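Local coordinates for protein pyroglutatmate porin OpdO (Pseudomonas aeruginosa, PDB 3SZV) that forms a beta-barrel channel of the OprD porin family in the bacterial outer membrane and probably passes small carboxylates such as pyroglutamate, at residues S26-N31 / I393-L398; G75-K80 / D105-G110; L122-L127 / R147-D152; P327-M332 / L358-Q363. One frame throughout, in Å; residues are numbered along the deposited sequence.

Contact 1 (S26-N31 / I393-L398)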
loop_
_atom_site.group_PDB
_atom_site.type_symbol
_atom_site.label_atom_id
_atom_site.label_comp_id
_atom_site.label_asym_id
_atom_site.label_seq_id
_atom_site.Cartn_x
_atom_site.Cartn_y
_atom_site.Cartn_z
ATOM N N SER A 26 4.242 -15.635 13.341
ATOM C CA SER A 26 4.247 -14.472 14.206
ATOM C C SER A 26 2.832 -14.103 14.619
ATOM O O SER A 26 1.852 -14.450 13.952
ATOM C CB SER A 26 4.901 -13.283 13.497
ATOM O OG SER A 26 4.128 -12.879 12.377
ATOM N N LEU A 27 2.726 -13.386 15.727
ATOM C CA LEU A 27 1.440 -12.868 16.167
ATOM C C LEU A 27 1.563 -11.374 16.375
ATOM O O LEU A 27 2.470 -10.911 17.074
ATOM C CB LEU A 27 1.011 -13.533 17.472
ATOM C CG LEU A 27 -0.255 -12.960 18.109
ATOM C CD1 LEU A 27 -1.445 -13.161 17.195
ATOM C CD2 LEU A 27 -0.497 -13.612 19.467
ATOM N N GLU A 28 0.664 -10.623 15.757
ATOM C CA GLU A 28 0.636 -9.180 15.959
ATOM C C GLU A 28 -0.643 -8.759 16.675
ATOM O O GLU A 28 -1.736 -9.231 16.351
ATOM C CB GLU A 28 0.774 -8.415 14.634
ATOM C CG GLU A 28 0.729 -6.905 14.838
ATOM C CD GLU A 28 0.758 -6.129 13.539
ATOM O OE1 GLU A 28 0.833 -6.758 12.461
ATOM O OE2 GLU A 28 0.701 -4.885 13.600
ATOM N N LEU A 29 -0.495 -7.881 17.664
ATOM C CA LEU A 29 -1.638 -7.292 18.350
ATOM C C LEU A 29 -1.721 -5.838 17.932
ATOM O O LEU A 29 -0.708 -5.145 17.898
ATOM C CB LEU A 29 -1.451 -7.361 19.863
ATOM C CG LEU A 29 -1.849 -8.644 20.604
ATOM C CD1 LEU A 29 -1.460 -9.902 19.844
ATOM C CD2 LEU A 29 -1.251 -8.649 22.010
ATOM N N ARG A 30 -2.923 -5.373 17.610
ATOM C CA ARG A 30 -3.123 -3.978 17.242
ATOM C C ARG A 30 -4.307 -3.418 17.972
ATOM O O ARG A 30 -5.386 -4.008 17.977
ATOM C CB ARG A 30 -3.402 -3.855 15.755
ATOM C CG ARG A 30 -2.232 -4.105 14.893
ATOM C CD ARG A 30 -2.595 -3.697 13.491
ATOM N NE ARG A 30 -1.621 -4.193 12.545
ATOM C CZ ARG A 30 -1.765 -4.111 11.229
ATOM N NH1 ARG A 30 -2.849 -3.541 10.713
ATOM N NH2 ARG A 30 -0.816 -4.586 10.442
ATOM N N ASN A 31 -4.114 -2.260 18.583
ATOM C CA ASN A 31 -5.199 -1.564 19.227
ATOM C C ASN A 31 -5.306 -0.224 18.510
ATOM O O ASN A 31 -4.343 0.546 18.460
ATOM C CB ASN A 31 -4.907 -1.386 20.714
ATOM C CG ASN A 31 -6.079 -0.793 21.462
ATOM O OD1 ASN A 31 -6.189 0.424 21.589
ATOM N ND2 ASN A 31 -6.972 -1.648 21.945
ATOM N N ILE A 393 -2.523 4.290 17.252
ATOM C CA ILE A 393 -2.323 2.870 17.010
ATOM C C ILE A 393 -1.269 2.314 17.953
ATOM O O ILE A 393 -0.130 2.787 17.983
ATOM C CB ILE A 393 -1.892 2.597 15.556
ATOM C CG1 ILE A 393 -2.776 3.373 14.573
ATOM C CG2 ILE A 393 -1.921 1.097 15.259
ATOM C CD1 ILE A 393 -2.187 4.698 14.123
ATOM N N LEU A 394 -1.666 1.320 18.736
ATOM C CA LEU A 394 -0.731 0.563 19.564
ATOM C C LEU A 394 -0.511 -0.779 18.887
ATOM O O LEU A 394 -1.469 -1.445 18.477
ATOM C CB LEU A 394 -1.292 0.356 20.968
ATOM C CG LEU A 394 -1.224 1.512 21.966
ATOM C CD1 LEU A 394 -1.716 2.814 21.361
ATOM C CD2 LEU A 394 -2.025 1.163 23.213
ATOM N N SER A 395 0.745 -1.186 18.754
ATOM C CA SER A 395 1.071 -2.418 18.051
ATOM C C SER A 395 2.130 -3.218 18.795
ATOM O O SER A 395 3.035 -2.655 19.405
ATOM C CB SER A 395 1.558 -2.106 16.630
ATOM O OG SER A 395 1.877 -3.296 15.924
ATOM N N TYR A 396 2.005 -4.531 18.747
ATOM C CA TYR A 396 3.001 -5.401 19.352
ATOM C C TYR A 396 3.089 -6.669 18.538
ATOM O O TYR A 396 2.073 -7.328 18.301
ATOM C CB TYR A 396 2.655 -5.741 20.803
ATOM C CG TYR A 396 3.680 -6.637 21.463
ATOM C CD1 TYR A 396 4.865 -6.115 21.962
ATOM C CD2 TYR A 396 3.467 -8.003 21.569
ATOM C CE1 TYR A 396 5.806 -6.925 22.561
ATOM C CE2 TYR A 396 4.407 -8.827 22.169
ATOM C CZ TYR A 396 5.574 -8.276 22.661
ATOM O OH TYR A 396 6.523 -9.079 23.261
ATOM N N SER A 397 4.300 -7.019 18.118
ATOM C CA SER A 397 4.502 -8.234 17.344
ATOM C C SER A 397 5.418 -9.170 18.092
ATOM O O SER A 397 6.426 -8.747 18.661
ATOM C CB SER A 397 5.101 -7.919 15.975
ATOM O OG SER A 397 4.156 -7.259 15.154
ATOM N N LEU A 398 5.052 -10.443 18.072
ATOM C CA LEU A 398 5.804 -11.481 18.737
ATOM C C LEU A 398 6.157 -12.548 17.713
ATOM O O LEU A 398 5.273 -13.076 17.039
ATOM C CB LEU A 398 4.950 -12.112 19.837
ATOM C CG LEU A 398 5.567 -13.274 20.606
ATOM C CD1 LEU A 398 6.821 -12.817 21.337
ATOM C CD2 LEU A 398 4.548 -13.848 21.575
#
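Glu28, packed across from Ser397, takes Arg30 NE of its own strand at OE2, 2.6 Å away, in a salt bridge. OE2 lies in the guanidinium plane, at its edge, although NE meets OE2 from above the carboxylate plane. In one of its two conformers Ser395 OG lies 3.1 Å from OE2, a contact too uncertain to count as a firm bond. The Glu28 chain is extended, with CG anti to the backbone N (chi1 179°), and leans along the strand toward Arg30; CG passes 3.5 Å from Ser397 OG. Glu28, Arg30, Ser395 and Ser397 share one face, whose charges are buried but paired, since Glu28 OE1 also bridges to Arg57 and Arg30 NH2 to Asp138. Leu27, Leu29, Asn31, Leu394, Tyr396 and Leu398 occupy the other face, where Asn31 CB and Leu394 CB are 4.0 Å apart. Between the two faces the antiparallel backbones are joined by six hydrogen bonds, of which Leu29 N to Tyr396 O, 2.7 Å and 173° at the hydrogen, is nearly straight. This pairing unites strand 24-38 with the last strand, 387-399, and so closes the barrel; strand 49-59 flanks the first and strand 371-381 the second.

Contact 2 (G75-K80 / D105-G110). With C8E ((hydroxyethyloxy)tri(ethyloxy)octane), chain C.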
loop_
_atom_site.group_PDB
_atom_site.type_symbol
_atom_site.label_atom_id
_atom_site.label_comp_id
_atom_site.label_asym_id
_atom_site.label_seq_id
_atom_site.Cartn_x
_atom_site.Cartn_y
_atom_site.Cartn_z
ATOM N N GLY A 75 -4.401 -15.402 9.806
ATOM C CA GLY A 75 -5.585 -15.393 10.640
ATOM C C GLY A 75 -5.802 -13.991 11.158
ATOM O O GLY A 75 -4.902 -13.383 11.747
ATOM N N LEU A 76 -7.000 -13.474 10.925
ATOM C CA LEU A 76 -7.356 -12.116 11.320
ATOM C C LEU A 76 -8.542 -12.159 12.261
ATOM O O LEU A 76 -9.508 -12.889 12.033
ATOM C CB LEU A 76 -7.757 -11.305 10.094
ATOM C CG LEU A 76 -6.704 -11.175 8.997
ATOM C CD1 LEU A 76 -7.290 -10.460 7.791
ATOM C CD2 LEU A 76 -5.473 -10.452 9.514
ATOM N N LEU A 77 -8.485 -11.364 13.320
ATOM C CA LEU A 77 -9.596 -11.292 14.250
ATOM C C LEU A 77 -9.663 -9.867 14.749
ATOM O O LEU A 77 -8.660 -9.311 15.195
ATOM C CB LEU A 77 -9.386 -12.258 15.421
ATOM C CG LEU A 77 -10.421 -12.233 16.543
ATOM C CD1 LEU A 77 -11.795 -12.590 16.009
ATOM C CD2 LEU A 77 -10.003 -13.199 17.650
ATOM N N GLY A 78 -10.840 -9.268 14.650
ATOM C CA GLY A 78 -11.032 -7.927 15.149
ATOM C C GLY A 78 -12.344 -7.803 15.879
ATOM O O GLY A 78 -13.316 -8.495 15.570
ATOM N N PHE A 79 -12.372 -6.923 16.867
ATOM C CA PHE A 79 -13.635 -6.572 17.488
ATOM C C PHE A 79 -13.626 -5.148 18.001
ATOM O O PHE A 79 -12.596 -4.633 18.443
ATOM C CB PHE A 79 -14.020 -7.561 18.589
ATOM C CG PHE A 79 -12.915 -7.867 19.557
ATOM C CD1 PHE A 79 -12.091 -8.967 19.362
ATOM C CD2 PHE A 79 -12.725 -7.088 20.683
ATOM C CE1 PHE A 79 -11.082 -9.263 20.260
ATOM C CE2 PHE A 79 -11.717 -7.378 21.585
ATOM C CZ PHE A 79 -10.896 -8.468 21.375
ATOM N N LYS A 80 -14.783 -4.509 17.910
ATOM C CA LYS A 80 -14.929 -3.144 18.376
ATOM C C LYS A 80 -14.990 -3.096 19.895
ATOM O O LYS A 80 -15.487 -4.020 20.548
ATOM C CB LYS A 80 -16.159 -2.477 17.746
ATOM C CG LYS A 80 -15.934 -2.026 16.299
ATOM C CD LYS A 80 -17.119 -1.237 15.751
ATOM C CE LYS A 80 -18.370 -2.097 15.673
ATOM N NZ LYS A 80 -18.150 -3.327 14.854
ATOM N N ASP A 105 -15.363 -6.214 13.126
ATOM C CA ASP A 105 -15.887 -7.212 14.051
ATOM C C ASP A 105 -16.054 -8.531 13.305
ATOM O O ASP A 105 -17.150 -8.911 12.896
ATOM C CB ASP A 105 -17.201 -6.745 14.665
ATOM C CG ASP A 105 -17.017 -6.177 16.059
ATOM O OD1 ASP A 105 -17.218 -6.929 17.039
ATOM O OD2 ASP A 105 -16.670 -4.984 16.184
ATOM N N TYR A 106 -14.939 -9.221 13.107
ATOM C CA TYR A 106 -14.950 -10.418 12.304
ATOM C C TYR A 106 -13.720 -11.261 12.549
ATOM O O TYR A 106 -12.765 -10.833 13.201
ATOM C CB TYR A 106 -15.053 -10.067 10.811
ATOM C CG TYR A 106 -13.824 -9.433 10.166
ATOM C CD1 TYR A 106 -12.792 -10.217 9.664
ATOM C CD2 TYR A 106 -13.731 -8.056 10.004
ATOM C CE1 TYR A 106 -11.684 -9.645 9.050
ATOM C CE2 TYR A 106 -12.633 -7.475 9.388
ATOM C CZ TYR A 106 -11.614 -8.271 8.914
ATOM O OH TYR A 106 -10.518 -7.697 8.297
ATOM N N ALA A 107 -13.771 -12.470 12.016
ATOM C CA ALA A 107 -12.634 -13.358 12.024
ATOM C C ALA A 107 -12.513 -13.920 10.624
ATOM O O ALA A 107 -13.518 -14.210 9.972
ATOM C CB ALA A 107 -12.849 -14.471 13.027
ATOM N N LYS A 108 -11.286 -14.060 10.148
ATOM C CA LYS A 108 -11.065 -14.656 8.845
ATOM C C LYS A 108 -9.744 -15.401 8.799
ATOM O O LYS A 108 -8.728 -14.929 9.311
ATOM C CB LYS A 108 -11.104 -13.615 7.725
ATOM C CG LYS A 108 -10.991 -14.262 6.341
ATOM C CD LYS A 108 -11.426 -13.349 5.221
ATOM C CE LYS A 108 -11.843 -14.157 3.995
ATOM N NZ LYS A 108 -13.171 -14.816 4.166
ATOM N N LEU A 109 -9.776 -16.575 8.184
ATOM C CA LEU A 109 -8.568 -17.337 7.924
ATOM C C LEU A 109 -8.392 -17.435 6.421
ATOM O O LEU A 109 -9.308 -17.843 5.707
ATOM C CB LEU A 109 -8.672 -18.733 8.546
ATOM C CG LEU A 109 -7.497 -19.690 8.321
ATOM C CD1 LEU A 109 -6.218 -19.138 8.909
ATOM C CD2 LEU A 109 -7.815 -21.057 8.922
ATOM N N GLY A 110 -7.220 -17.047 5.936
ATOM C CA GLY A 110 -6.942 -17.088 4.513
ATOM C C GLY A 110 -5.710 -17.915 4.206
ATOM O O GLY A 110 -4.656 -17.705 4.800
HETATM C C1 C8E C . -17.353 -19.517 8.718
HETATM C C2 C8E C . -16.013 -19.434 9.441
HETATM C C3 C8E C . -14.945 -20.215 8.690
HETATM C C4 C8E C . -13.749 -20.507 9.591
HETATM C C5 C8E C . -13.128 -19.214 10.096
HETATM C C6 C8E C . -11.930 -19.441 11.017
HETATM C C7 C8E C . -11.360 -18.108 11.499
HETATM C C8 C8E C . -9.992 -18.246 12.170
HETATM O O9 C8E C . -9.577 -16.997 12.709
HETATM C C10 C8E C . -8.340 -17.085 13.397
HETATM C C11 C8E C . -7.937 -15.731 13.990
HETATM O O12 C8E C . -6.691 -15.827 14.653
HETATM C C13 C8E C . -6.104 -14.571 14.941
HETATM C C16 C8E C . -5.380 -14.507 18.931
HETATM C C17 C8E C . -6.487 -15.292 19.619
HETATM O O18 C8E C . -6.830 -14.685 20.845
HETATM C C19 C8E C . -7.731 -13.615 20.676
HETATM C C20 C8E C . -9.155 -14.140 20.814
HETATM O O21 C8E C . -9.815 -13.475 21.867
HETATM O O HOH W 1 -17.113 -6.114 19.947
#
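Bends at chi3 (-64°) and chi4 curl the Lys80 chain back over Asp105, and the two side chains cross at about a right angle, Asp105 with a chi1 of -100°, off the usual staggered positions. Lys80 NZ makes a salt bridge of 2.6 Å to Asp105 OD2, and the same oxygen accepts a hydrogen bond from backbone Lys80 N, also at 2.6 Å. The two donors approach from opposite faces of the carboxylate plane, so OD2 is clamped between them. A water gives one hydrogen to Asp105 OD1 and another to Lys80 O, while NZ has a further partner in Gln103 O. This charged cluster lies where antiparallel strands 67-81 and 106-117 of the porin barrel give way to the connection between them. Farther along, paired backbone bonds tie Leu76 to Lys108 and Gly78 to Tyr106; the bond from Tyr106 N to Gly78 O is the most bent, at 137°. Leu77 CD1 packs 3.7 Å from Ala107 CB, and Leu77 CD2 meets a bound detergent, whose C20 is 3.4 Å away. The detergent also runs past Leu109 CB, its C8 at 3.9 Å. On the face of Leu76, Tyr106 and Lys108, Leu76 CB lies 4.4 Å from Tyr106 CE1, and Tyr106 OH bonds to Asn172 O and Lys170 NZ.

Contact 3 (L122-L127 / R147-D152); sequences LKVGAL and RGALLD
Two neighbouring antiparallel barrel strands, 120-124 and 149-156, meet here and turn a corner together, at Gly125-Ala126 on one chain and at Gly148 on the other. Gly125 N donates to Gly148 O at 2.8 Å, nearly straight at 173°, and Gly148 N returns a bond to Gly125 O. Both glycines have positive phi, and their backbones make the corner. Beyond it Leu127 folds back toward the other chain: its CG stands beside the backbone N (chi1 -59°), which lays CD1 over the Gly148 peptide, 3.4 Å from Gly148 C. The same methyl reaches Leu150 CB at 3.9 Å, and Leu166 lies against Leu127 from strand 159-170. On the strand side of the corner, reciprocal bonds between Lys123 and Leu150 continue the pairing. Small apolar contacts line the face of Leu122, Val124, Ala149 and Leu151: Val124 CG2 to Ala149 CB at 4.0 Å and Leu122 CB to Leu151 CD1 at 4.1 Å. Arg147, just before the Gly148 corner, makes a salt bridge through NE with Asp167 on strand 159-170. The arrangement is that of adjacent strands in an OprD-family porin barrel, with an apolar outer row, consistent with the detergent bound near Ala149, and the chain turning out of the strand pair at the glycines.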
loop_
_atom_site.group_PDB
_atom_site.type_symbol
_atom_site.label_atom_id
_atom_site.label_comp_id
_atom_site.label_asym_id
_atom_site.label_seq_id
_atom_site.Cartn_x
_atom_site.Cartn_y
_atom_site.Cartn_z
ATOM N N LEU A 122 5.320 -18.279 -7.134
ATOM C CA LEU A 122 3.899 -18.157 -7.423
ATOM C C LEU A 122 3.109 -18.326 -6.131
ATOM O O LEU A 122 3.359 -19.262 -5.361
ATOM C CB LEU A 122 3.480 -19.244 -8.417
ATOM C CG LEU A 122 1.977 -19.357 -8.685
ATOM C CD1 LEU A 122 1.466 -18.117 -9.381
ATOM C CD2 LEU A 122 1.687 -20.598 -9.535
ATOM N N LYS A 123 2.170 -17.416 -5.900
ATOM C CA LYS A 123 1.249 -17.487 -4.764
ATOM C C LYS A 123 -0.178 -17.493 -5.287
ATOM O O LYS A 123 -0.521 -16.713 -6.180
ATOM C CB LYS A 123 1.443 -16.280 -3.836
ATOM C CG LYS A 123 2.752 -16.290 -3.074
ATOM C CD LYS A 123 2.860 -15.054 -2.194
ATOM C CE LYS A 123 4.201 -15.010 -1.490
ATOM N NZ LYS A 123 4.236 -13.901 -0.497
ATOM N N VAL A 124 -0.998 -18.373 -4.734
ATOM C CA VAL A 124 -2.393 -18.492 -5.121
ATOM C C VAL A 124 -3.280 -18.538 -3.879
ATOM O O VAL A 124 -3.088 -19.385 -2.998
ATOM C CB VAL A 124 -2.624 -19.776 -5.935
ATOM C CG1 VAL A 124 -4.099 -19.925 -6.273
ATOM C CG2 VAL A 124 -1.777 -19.765 -7.208
ATOM N N GLY A 125 -4.242 -17.624 -3.805
ATOM C CA GLY A 125 -5.170 -17.563 -2.686
ATOM C C GLY A 125 -5.224 -16.161 -2.110
ATOM O O GLY A 125 -5.462 -15.205 -2.846
ATOM N N ALA A 126 -5.020 -16.033 -0.803
ATOM C CA ALA A 126 -4.996 -14.717 -0.171
ATOM C C ALA A 126 -3.704 -13.989 -0.529
ATOM O O ALA A 126 -2.607 -14.542 -0.380
ATOM C CB ALA A 126 -5.136 -14.866 1.364
ATOM N N LEU A 127 -3.835 -12.751 -0.987
ATOM C CA LEU A 127 -2.681 -11.958 -1.409
ATOM C C LEU A 127 -2.679 -10.586 -0.755
ATOM O O LEU A 127 -3.727 -9.997 -0.495
ATOM C CB LEU A 127 -2.699 -11.753 -2.927
ATOM C CG LEU A 127 -2.675 -13.034 -3.751
ATOM C CD1 LEU A 127 -2.875 -12.673 -5.221
ATOM C CD2 LEU A 127 -1.376 -13.810 -3.544
ATOM N N ARG A 147 -8.028 -11.811 -3.467
ATOM C CA ARG A 147 -8.027 -13.214 -3.849
ATOM C C ARG A 147 -7.483 -13.307 -5.263
ATOM O O ARG A 147 -7.946 -12.601 -6.162
ATOM C CB ARG A 147 -9.439 -13.806 -3.795
ATOM C CG ARG A 147 -9.437 -15.335 -3.899
ATOM C CD ARG A 147 -10.834 -15.918 -3.825
ATOM N NE ARG A 147 -11.469 -15.935 -5.145
ATOM C CZ ARG A 147 -12.491 -16.726 -5.455
ATOM N NH1 ARG A 147 -12.998 -17.552 -4.540
ATOM N NH2 ARG A 147 -12.992 -16.700 -6.682
ATOM N N GLY A 148 -6.496 -14.165 -5.476
ATOM C CA GLY A 148 -5.989 -14.329 -6.825
ATOM C C GLY A 148 -4.680 -15.077 -6.902
ATOM O O GLY A 148 -4.314 -15.816 -5.985
ATOM N N ALA A 149 -3.977 -14.874 -8.010
ATOM C CA ALA A 149 -2.681 -15.487 -8.228
ATOM C C ALA A 149 -1.676 -14.393 -8.538
ATOM O O ALA A 149 -1.970 -13.462 -9.307
ATOM C CB ALA A 149 -2.753 -16.497 -9.369
ATOM N N LEU A 150 -0.495 -14.494 -7.937
ATOM C CA LEU A 150 0.569 -13.503 -8.086
ATOM C C LEU A 150 1.868 -14.221 -8.395
ATOM O O LEU A 150 2.285 -15.122 -7.665
ATOM C CB LEU A 150 0.719 -12.673 -6.803
ATOM C CG LEU A 150 1.937 -11.752 -6.716
ATOM C CD1 LEU A 150 1.825 -10.606 -7.716
ATOM C CD2 LEU A 150 2.103 -11.205 -5.292
ATOM N N LEU A 151 2.501 -13.831 -9.495
ATOM C CA LEU A 151 3.754 -14.433 -9.923
ATOM C C LEU A 151 4.867 -13.402 -9.862
ATOM O O LEU A 151 4.701 -12.273 -10.332
ATOM C CB LEU A 151 3.613 -14.980 -11.347
ATOM C CG LEU A 151 4.847 -15.629 -11.971
ATOM C CD1 LEU A 151 5.311 -16.853 -11.179
ATOM C CD2 LEU A 151 4.543 -15.997 -13.415
ATOM N N ASP A 152 6.003 -13.790 -9.299
ATOM C CA ASP A 152 7.157 -12.911 -9.159
ATOM C C ASP A 152 8.371 -13.638 -9.720
ATOM O O ASP A 152 8.762 -14.676 -9.198
ATOM C CB ASP A 152 7.376 -12.573 -7.678
ATOM C CG ASP A 152 8.428 -11.502 -7.466
ATOM O OD1 ASP A 152 9.575 -11.666 -7.932
ATOM O OD2 ASP A 152 8.115 -10.486 -6.817
#

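Contact 4 (P327-M332 / L358-Q363)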
loop_
_atom_site.group_PDB
_atom_site.type_symbol
_atom_site.label_atom_id
_atom_site.label_comp_id
_atom_site.label_asym_id
_atom_site.label_seq_id
_atom_site.Cartn_x
_atom_site.Cartn_y
_atom_site.Cartn_z
ATOM N N PRO A 327 16.400 6.180 20.135
ATOM C CA PRO A 327 16.163 5.334 18.952
ATOM C C PRO A 327 14.713 4.925 18.577
ATOM O O PRO A 327 14.438 4.734 17.397
ATOM C CB PRO A 327 17.031 4.093 19.225
ATOM C CG PRO A 327 17.384 4.164 20.675
ATOM C CD PRO A 327 17.425 5.611 21.027
ATOM N N GLY A 328 13.792 4.804 19.520
ATOM C CA GLY A 328 12.456 4.365 19.138
ATOM C C GLY A 328 11.562 5.471 18.608
ATOM O O GLY A 328 10.475 5.216 18.108
ATOM N N LEU A 329 12.047 6.706 18.688
ATOM C CA LEU A 329 11.201 7.875 18.474
ATOM C C LEU A 329 11.250 8.374 17.038
ATOM O O LEU A 329 12.319 8.448 16.430
ATOM C CB LEU A 329 11.643 8.986 19.429
ATOM C CG LEU A 329 10.778 10.236 19.548
ATOM C CD1 LEU A 329 9.380 9.869 19.987
ATOM C CD2 LEU A 329 11.430 11.189 20.548
ATOM N N SER A 330 10.092 8.777 16.521
ATOM C CA SER A 330 9.992 9.238 15.141
ATOM C C SER A 330 9.051 10.436 15.036
ATOM O O SER A 330 8.076 10.537 15.782
ATOM C CB SER A 330 9.484 8.112 14.231
ATOM O OG SER A 330 8.227 7.629 14.675
ATOM N N PHE A 331 9.352 11.333 14.105
ATOM C CA PHE A 331 8.490 12.466 13.815
ATOM C C PHE A 331 8.429 12.643 12.311
ATOM O O PHE A 331 9.454 12.593 11.629
ATOM C CB PHE A 331 9.046 13.746 14.450
ATOM C CG PHE A 331 8.264 14.987 14.089
ATOM C CD1 PHE A 331 7.123 15.329 14.799
ATOM C CD2 PHE A 331 8.650 15.795 13.022
ATOM C CE1 PHE A 331 6.396 16.469 14.472
ATOM C CE2 PHE A 331 7.932 16.942 12.701
ATOM C CZ PHE A 331 6.799 17.272 13.421
ATOM N N MET A 332 7.225 12.864 11.800
ATOM C CA MET A 332 7.034 13.254 10.409
ATOM C C MET A 332 5.956 14.329 10.335
ATOM O O MET A 332 4.957 14.261 11.057
ATOM C CB MET A 332 6.630 12.044 9.564
ATOM C CG MET A 332 6.436 12.375 8.077
ATOM S SD MET A 332 4.807 13.014 7.614
ATOM C CE MET A 332 3.815 11.550 7.851
ATOM N N LEU A 358 3.635 11.102 15.116
ATOM C CA LEU A 358 4.585 10.996 16.212
ATOM C C LEU A 358 4.543 9.554 16.665
ATOM O O LEU A 358 3.468 9.000 16.884
ATOM C CB LEU A 358 4.157 11.891 17.375
ATOM C CG LEU A 358 5.109 12.971 17.886
ATOM C CD1 LEU A 358 4.558 13.558 19.174
ATOM C CD2 LEU A 358 6.504 12.413 18.104
ATOM N N GLY A 359 5.701 8.927 16.812
ATOM C CA GLY A 359 5.691 7.531 17.207
ATOM C C GLY A 359 6.827 7.142 18.118
ATOM O O GLY A 359 7.882 7.772 18.113
ATOM N N TYR A 360 6.602 6.111 18.926
ATOM C CA TYR A 360 7.667 5.539 19.723
ATOM C C TYR A 360 7.546 4.034 19.769
ATOM O O TYR A 360 6.460 3.496 19.989
ATOM C CB TYR A 360 7.667 6.065 21.148
ATOM C CG TYR A 360 8.914 5.646 21.877
ATOM C CD1 TYR A 360 10.145 6.185 21.530
ATOM C CD2 TYR A 360 8.870 4.705 22.890
ATOM C CE1 TYR A 360 11.299 5.808 22.182
ATOM C CE2 TYR A 360 10.018 4.318 23.551
ATOM C CZ TYR A 360 11.230 4.872 23.192
ATOM O OH TYR A 360 12.374 4.496 23.841
ATOM N N VAL A 361 8.677 3.363 19.583
ATOM C CA VAL A 361 8.742 1.916 19.707
ATOM C C VAL A 361 9.695 1.587 20.845
ATOM O O VAL A 361 10.840 2.056 20.869
ATOM C CB VAL A 361 9.224 1.260 18.402
ATOM C CG1 VAL A 361 9.355 -0.240 18.581
ATOM C CG2 VAL A 361 8.260 1.570 17.266
ATOM N N VAL A 362 9.225 0.792 21.802
ATOM C CA VAL A 362 10.046 0.438 22.959
ATOM C C VAL A 362 11.254 -0.391 22.534
ATOM O O VAL A 362 11.126 -1.352 21.770
ATOM C CB VAL A 362 9.230 -0.303 24.035
ATOM C CG1 VAL A 362 10.122 -0.723 25.198
ATOM C CG2 VAL A 362 8.076 0.570 24.512
ATOM N N GLN A 363 12.429 -0.003 23.025
ATOM C CA GLN A 363 13.689 -0.583 22.573
ATOM C C GLN A 363 14.160 -1.746 23.429
ATOM O O GLN A 363 14.822 -2.653 22.929
ATOM C CB GLN A 363 14.781 0.483 22.545
ATOM C CG GLN A 363 14.466 1.647 21.631
ATOM C CD GLN A 363 14.380 1.235 20.170
ATOM O OE1 GLN A 363 15.395 0.936 19.542
ATOM N NE2 GLN A 363 13.169 1.207 19.629
HETATM O O HOH W 2 14.592 5.492 22.839
#
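Backbone hydrogen bonds hold Gly328-Ser330 against Gly359-Val361. Ser330 and Gly359 form a reciprocal pair, Ser330 N to Gly359 O at 2.9 Å and Gly359 N to Ser330 O at 3.0 Å. Val361 N adds a bond to Gly328 O, coming from above the carbonyl plane with a C=O...N angle of only 118°, a sign that the regular pairing is giving out as strand 346-361 ends. CA-H groups of Tyr360 and Leu329 add weaker contacts to the oxygens of Gly328 and Gly359.

Aromatic and apolar packing fills the face of Leu329, Phe331, Leu358 and Tyr360. Tyr360 points its CG away from its own backbone N (chi1 -170°), which carries the ring across to the other chain, with CD1 3.3 Å from Gly328 C. Leu329 CB sits at the ring's edge, in its plane, 3.8 Å from Tyr360 CD1. At the other end of this face Leu358 CG approaches the edge of the Phe331 ring, and Leu358 CD2 lies 3.4 Å from Ser330 O.

Polar side-chain contacts gather near Gly328. Gln363 NE2 bonds to Val361 O within its own segment, at 2.8 Å, and this holds the amide with NE2 beside Gly328 CA and OE1 3.6 Å from Pro327 CB. Gly328 CA lies close against Val361 O and the Tyr360 ring. One water joins Tyr360 OH to Gly328 N, the latter bond weak.

The pairing is that of neighbouring strands 329-343 and 346-361 in a beta hairpin, the repeating unit of the antiparallel porin barrel, at the hairpin's open end.

How the contacts relate
All four contacts pair neighbouring antiparallel strands of the barrel, and contacts 1, 3 and 4 lie largely at its surface while contact 2 is partly buried. Contact 1 alone joins the two ends of the chain, and the other three are nested within the loop it closes. Contacts 2 and 3 are successive along the chain and touch, Gly110 C lying 4.2 Å from Ala126 CB; contacts 3 and 4 sit on opposite sides of the centre, about 34 Å apart between centres. Chemistry follows place: buried charges on one face in contact 1, an exposed lysine-aspartate pair at a strand end in contact 2, glycine corners in contact 3, and aromatic rings against leucines and backbone in contact 4.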